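Local coordinates for BILBO1_N domain-containing protein (Trypanosoma brucei equiperdum, PDB 7A1I) that probably serves as a structural component of the flagellar pocket collar of trypanosomes, the present chain being its ubiquitin-like N-terminal domain, at residues Val63-Asp66 and Trp71-Leu74; Pro30-Leu35 and Thr78-Asn83. One frame throughout, in Å; residues are numbered along the deposited sequence.

Contact 1 is the local pairing of a beta hairpin, and it lies nested within the much longer chain loop that contact 2 closes, where the start of helix 32-50 meets the loop ahead of strand 84-89. Their centres are about 12 Å apart, and the two touch directly. Gln79 of contact 2 reaches back to the hairpin, its NE2 lying 2.8 Å from Arg73 O in a probable hydrogen bond, while Leu74 CD1 packs 3.9 Å from Leu80 CD2. The sodium ion bound by the backbone oxygen of Phe64 lies about 7 Å from the side chain of Leu80. The apolar cluster of contact 2 thus extends into the hairpin through Leu74.

Contact 1. Residues Val63-Asp66 and Trp71-Leu74; sequences VFND and WDRL. With NA (sodium ion), chain F.
Val63 and Asp72 form a hydrogen-bonded antiparallel pair in the beta hairpin of strands 60-65 and 70-73, at the edge of the sheet of this ubiquitin-like (beta-grasp) domain. Backbone bonds run both ways: Val63 N gives to Asp72 O at 2.8 Å, and Asp72 N returns to Val63 O at 2.9 Å. Phe64 and Trp71 follow as a non-hydrogen-bonded pair, their side chains on the opposite face.

Aromatic packing dominates that face. The indole, with CG anti to the backbone carbonyl carbon (chi1 -67°), turns one face to Phe64, whose CB and CD2 lie over it. Phe64 CB makes a CH-pi contact with the six-membered ring, 3.8 Å from its centroid. The phenyl edge meets the five-membered ring, edge-to-face with planes at 61° and Phe64 CD2 3.7 Å from Trp71 CE2. Wide, flat tryptophan accommodates both methylene and ring on one face; a chain of another protein also packs an apolar side chain on each aromatic.

The polar bond runs diagonally across the hairpin, from Asn65, two residues past Val63, to Asp72, the partner of Val63. Asn65 ND2 donates to the syn lone pair of Asp72 OD2 at 2.9 Å, bent to 140° at the hydrogen; the acceptor is tilted out of the amide plane, which stands nearly perpendicular to the carboxylate. Second partners limit rotation: Asn65 OD1 takes Val67 N of the connecting loop, and Asp72 OD1 bonds Thr70 OG1 of its own strand. Asparagine offers an N-H to the carboxylate while its carbonyl still accepts, and short aspartate keeps its oxygens near the backbone.

Apolar packing is slighter. Val63 CG1, set by chi1 between its backbone N and carbonyl carbon, lies 4.0 Å from Leu74 CD1, the side chains crossing at about a right angle. Phe64 O binds the sodium ion at 2.9 Å.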
loop_
_atom_site.group_PDB
_atom_site.type_symbol
_atom_site.label_atom_id
_atom_site.label_comp_id
_atom_site.label_asym_id
_atom_site.label_seq_id
_atom_site.Cartn_x
_atom_site.Cartn_y
_atom_site.Cartn_z
ATOM N N VAL A 63 -4.760 -1.430 7.344
ATOM C CA VAL A 63 -5.829 -1.090 6.416
ATOM C C VAL A 63 -6.767 -0.121 7.115
ATOM O O VAL A 63 -7.050 -0.264 8.311
ATOM C CB VAL A 63 -6.576 -2.336 5.886
ATOM C CG1 VAL A 63 -7.176 -3.187 7.039
ATOM C CG2 VAL A 63 -7.661 -1.933 4.886
ATOM N N PHE A 64 -7.212 0.898 6.385
ATOM C CA PHE A 64 -8.055 1.919 6.991
ATOM C C PHE A 64 -9.494 1.427 7.096
ATOM O O PHE A 64 -10.075 0.964 6.113
ATOM C CB PHE A 64 -7.998 3.228 6.205
ATOM C CG PHE A 64 -8.694 4.370 6.900
ATOM C CD1 PHE A 64 -9.881 4.888 6.407
ATOM C CD2 PHE A 64 -8.153 4.917 8.054
ATOM C CE1 PHE A 64 -10.515 5.945 7.051
ATOM C CE2 PHE A 64 -8.784 5.963 8.713
ATOM C CZ PHE A 64 -9.963 6.482 8.207
ATOM N N ASN A 65 -10.072 1.565 8.284
ATOM C CA ASN A 65 -11.428 1.128 8.580
ATOM C C ASN A 65 -12.318 2.362 8.532
ATOM O O ASN A 65 -12.131 3.300 9.313
ATOM C CB ASN A 65 -11.483 0.449 9.953
ATOM C CG ASN A 65 -12.786 -0.312 10.200
ATOM O OD1 ASN A 65 -13.785 -0.114 9.513
ATOM N ND2 ASN A 65 -12.764 -1.205 11.179
ATOM N N ASP A 66 -13.282 2.350 7.614
ATOM C CA ASP A 66 -14.178 3.486 7.451
ATOM C C ASP A 66 -15.112 3.653 8.649
ATOM O O ASP A 66 -15.401 4.785 9.057
ATOM C CB ASP A 66 -15.003 3.300 6.175
ATOM C CG ASP A 66 -14.143 3.133 4.927
ATOM O OD1 ASP A 66 -12.994 3.630 4.902
ATOM O OD2 ASP A 66 -14.618 2.473 3.972
ATOM N N TRP A 71 -6.804 2.876 11.735
ATOM C CA TRP A 71 -5.982 1.944 10.977
ATOM C C TRP A 71 -5.917 0.625 11.736
ATOM O O TRP A 71 -5.488 0.595 12.893
ATOM C CB TRP A 71 -4.582 2.500 10.739
ATOM C CG TRP A 71 -4.537 3.700 9.839
ATOM C CD1 TRP A 71 -4.589 5.023 10.215
ATOM C CD2 TRP A 71 -4.445 3.691 8.411
ATOM N NE1 TRP A 71 -4.514 5.826 9.107
ATOM C CE2 TRP A 71 -4.427 5.040 7.987
ATOM C CE3 TRP A 71 -4.364 2.673 7.450
ATOM C CZ2 TRP A 71 -4.341 5.401 6.639
ATOM C CZ3 TRP A 71 -4.284 3.029 6.110
ATOM C CH2 TRP A 71 -4.263 4.390 5.715
ATOM N N ASP A 72 -6.389 -0.449 11.106
ATOM C CA ASP A 72 -6.387 -1.783 11.696
ATOM C C ASP A 72 -5.233 -2.615 11.139
ATOM O O ASP A 72 -4.837 -2.458 9.986
ATOM C CB ASP A 72 -7.710 -2.498 11.415
ATOM C CG ASP A 72 -8.915 -1.752 11.979
ATOM O OD1 ASP A 72 -8.743 -0.945 12.927
ATOM O OD2 ASP A 72 -10.043 -1.994 11.490
ATOM N N ARG A 73 -4.708 -3.521 11.956
ATOM C CA ARG A 73 -3.716 -4.463 11.444
ATOM C C ARG A 73 -4.321 -5.301 10.319
ATOM O O ARG A 73 -5.456 -5.775 10.427
ATOM C CB ARG A 73 -3.214 -5.375 12.565
ATOM C CG ARG A 73 -1.739 -5.708 12.426
ATOM C CD ARG A 73 -1.271 -6.687 13.483
ATOM N NE ARG A 73 -1.675 -6.310 14.836
ATOM C CZ ARG A 73 -0.942 -5.562 15.655
ATOM N NH1 ARG A 73 0.238 -5.100 15.255
ATOM N NH2 ARG A 73 -1.389 -5.280 16.874
ATOM N N LEU A 74 -3.570 -5.473 9.223
ATOM C CA LEU A 74 -4.055 -6.226 8.060
ATOM C C LEU A 74 -3.613 -7.678 8.197
ATOM O O LEU A 74 -2.430 -7.991 8.021
ATOM C CB LEU A 74 -3.540 -5.620 6.751
ATOM C CG LEU A 74 -4.041 -6.338 5.482
ATOM C CD1 LEU A 74 -5.569 -6.425 5.438
ATOM C CD2 LEU A 74 -3.499 -5.663 4.216
HETATM NA NA NA F . -11.988 -0.911 4.949
#

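Contact 2. Residues Pro30-Leu35 and Thr78-Asn83; sequences PSVSRL and TQLLHN
Leu80 pushes its CD1 methyl into a small apolar group made by Leu35, Val32 and Pro30. Leu35 comes closest, with CD2 3.7 Å from Leu80 CD1 and 4.1 Å from Leu80 CD2, so that one methyl meets both branches of the other leucine. Val32 CG2 approaches at 3.8 Å from Leu80 CD1, its side chain crossing that of Leu80 at about a right angle. Pro30 packs more loosely, CG lying 4.4 Å from Leu80 CD1. Leucine suits the spot because its chain runs out extended, CD1 lying anti to CA (chi2 -178°), and this carries the methyl across to the helix start.

Backbone turns on both segments set these groups. Leu80 is the centre of an inverse gamma turn, and its side chain leaves the turn toward residues 30-35. On the facing side, Ser31 is the N-cap of helix 32-50: its OG accepts a weak bond from Arg34 N at 3.3 Å, and Ser31 O takes Leu35 N at 2.9 Å in the first turn. A small hydroxyl residue is apt there, since it can fold back onto an amide that has no earlier helical carbonyl. Proline has no amide hydrogen to satisfy, and its compact apolar ring suits the buried place just before the N-cap.

In the beta-grasp arrangement this helix packs over the mixed sheet, and the cluster lies where the helix start, the 78-83 loop and the sheet come together. Leu35 rests on Ile8 and Val10 of strand 6-14, and both it and Leu80 touch Val86 of strand 84-89. Farther out, Thr77 OG1 bonds Val32 N, joining the loop to the helix start by a polar link. Gln79 helps shape its own loop, for OE1 accepts from both Glu75 N and Arg76 N.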
loop_
_atom_site.group_PDB
_atom_site.type_symbol
_atom_site.label_atom_id
_atom_site.label_comp_id
_atom_site.label_asym_id
_atom_site.label_seq_id
_atom_site.Cartn_x
_atom_site.Cartn_y
_atom_site.Cartn_z
ATOM N N PRO A 30 -8.567 -9.875 -4.137
ATOM C CA PRO A 30 -7.264 -10.438 -3.790
ATOM C C PRO A 30 -7.276 -11.048 -2.396
ATOM O O PRO A 30 -8.123 -10.746 -1.553
ATOM C CB PRO A 30 -6.332 -9.220 -3.844
ATOM C CG PRO A 30 -7.213 -8.082 -3.460
ATOM C CD PRO A 30 -8.641 -8.438 -3.823
ATOM N N SER A 31 -6.296 -11.904 -2.170
ATOM C CA SER A 31 -5.959 -12.356 -0.834
ATOM C C SER A 31 -4.844 -11.453 -0.331
ATOM O O SER A 31 -4.161 -10.771 -1.109
ATOM C CB SER A 31 -5.506 -13.817 -0.833
ATOM O OG SER A 31 -4.182 -13.892 -1.356
ATOM N N VAL A 32 -4.694 -11.398 0.990
ATOM C CA VAL A 32 -3.722 -10.460 1.533
ATOM C C VAL A 32 -2.327 -10.781 1.020
ATOM O O VAL A 32 -1.579 -9.886 0.602
ATOM C CB VAL A 32 -3.760 -10.462 3.068
ATOM C CG1 VAL A 32 -2.693 -9.520 3.576
ATOM C CG2 VAL A 32 -5.135 -10.045 3.568
ATOM N N SER A 33 -1.957 -12.061 1.012
ATOM C CA SER A 33 -0.601 -12.403 0.601
ATOM C C SER A 33 -0.345 -12.022 -0.853
ATOM O O SER A 33 0.736 -11.514 -1.188
ATOM C CB SER A 33 -0.342 -13.883 0.816
ATOM O OG SER A 33 -1.034 -14.631 -0.161
ATOM N N ARG A 34 -1.338 -12.233 -1.722
ATOM C CA ARG A 34 -1.205 -11.824 -3.117
ATOM C C ARG A 34 -1.051 -10.315 -3.239
ATOM O O ARG A 34 -0.208 -9.826 -4.002
ATOM C CB ARG A 34 -2.420 -12.291 -3.915
ATOM C CG ARG A 34 -2.198 -12.244 -5.428
ATOM C CD ARG A 34 -1.295 -13.390 -5.890
ATOM N NE ARG A 34 -1.938 -14.688 -5.694
ATOM C CZ ARG A 34 -1.335 -15.862 -5.853
ATOM N NH1 ARG A 34 -0.058 -15.914 -6.212
ATOM N NH2 ARG A 34 -2.009 -16.986 -5.643
ATOM N N LEU A 35 -1.883 -9.563 -2.520
ATOM C CA LEU A 35 -1.782 -8.108 -2.527
ATOM C C LEU A 35 -0.407 -7.641 -2.061
ATOM O O LEU A 35 0.157 -6.673 -2.605
ATOM C CB LEU A 35 -2.887 -7.523 -1.646
ATOM C CG LEU A 35 -2.783 -6.011 -1.451
ATOM C CD1 LEU A 35 -3.134 -5.286 -2.763
ATOM C CD2 LEU A 35 -3.706 -5.608 -0.325
ATOM N N THR A 78 -10.761 -11.018 4.517
ATOM C CA THR A 78 -12.059 -10.369 4.684
ATOM C C THR A 78 -11.939 -8.880 4.977
ATOM O O THR A 78 -12.926 -8.153 4.833
ATOM C CB THR A 78 -12.875 -11.030 5.815
ATOM O OG1 THR A 78 -12.072 -11.121 7.000
ATOM C CG2 THR A 78 -13.344 -12.414 5.411
ATOM N N GLN A 79 -10.753 -8.396 5.338
ATOM C CA GLN A 79 -10.565 -6.965 5.533
ATOM C C GLN A 79 -10.417 -6.203 4.220
ATOM O O GLN A 79 -10.433 -4.963 4.235
ATOM C CB GLN A 79 -9.335 -6.713 6.405
ATOM C CG GLN A 79 -9.478 -7.140 7.855
ATOM C CD GLN A 79 -8.165 -6.977 8.596
ATOM O OE1 GLN A 79 -7.287 -7.850 8.529
ATOM N NE2 GLN A 79 -8.005 -5.837 9.288
ATOM N N LEU A 80 -10.234 -6.894 3.097
ATOM C CA LEU A 80 -9.974 -6.215 1.830
ATOM C C LEU A 80 -11.301 -6.014 1.111
ATOM O O LEU A 80 -11.714 -6.818 0.271
ATOM C CB LEU A 80 -8.966 -6.996 0.997
ATOM C CG LEU A 80 -7.590 -6.980 1.673
ATOM C CD1 LEU A 80 -6.529 -7.717 0.856
ATOM C CD2 LEU A 80 -7.144 -5.541 1.966
ATOM N N LEU A 81 -11.969 -4.911 1.447
ATOM C CA LEU A 81 -13.206 -4.491 0.806
ATOM C C LEU A 81 -12.902 -3.561 -0.368
ATOM O O LEU A 81 -11.778 -3.095 -0.556
ATOM C CB LEU A 81 -14.111 -3.773 1.811
ATOM C CG LEU A 81 -14.296 -4.415 3.191
ATOM C CD1 LEU A 81 -15.215 -3.569 4.073
ATOM C CD2 LEU A 81 -14.796 -5.845 3.078
ATOM N N HIS A 82 -13.932 -3.267 -1.152
ATOM C CA HIS A 82 -13.763 -2.345 -2.264
ATOM C C HIS A 82 -13.330 -0.974 -1.763
ATOM O O HIS A 82 -13.732 -0.527 -0.686
ATOM C CB HIS A 82 -15.053 -2.242 -3.081
ATOM C CG HIS A 82 -14.922 -1.375 -4.296
ATOM N ND1 HIS A 82 -13.799 -1.382 -5.098
ATOM C CD2 HIS A 82 -15.786 -0.501 -4.867
ATOM C CE1 HIS A 82 -13.967 -0.532 -6.095
ATOM N NE2 HIS A 82 -15.166 0.012 -5.981
ATOM N N ASN A 83 -12.445 -0.337 -2.527
ATOM C CA ASN A 83 -11.927 0.996 -2.232
ATOM C C ASN A 83 -11.155 1.039 -0.923
ATOM O O ASN A 83 -10.992 2.118 -0.338
ATOM C CB ASN A 83 -13.043 2.050 -2.213
ATOM C CG ASN A 83 -13.510 2.432 -3.604
ATOM O OD1 ASN A 83 -12.770 2.290 -4.580
ATOM N ND2 ASN A 83 -14.741 2.927 -3.701
#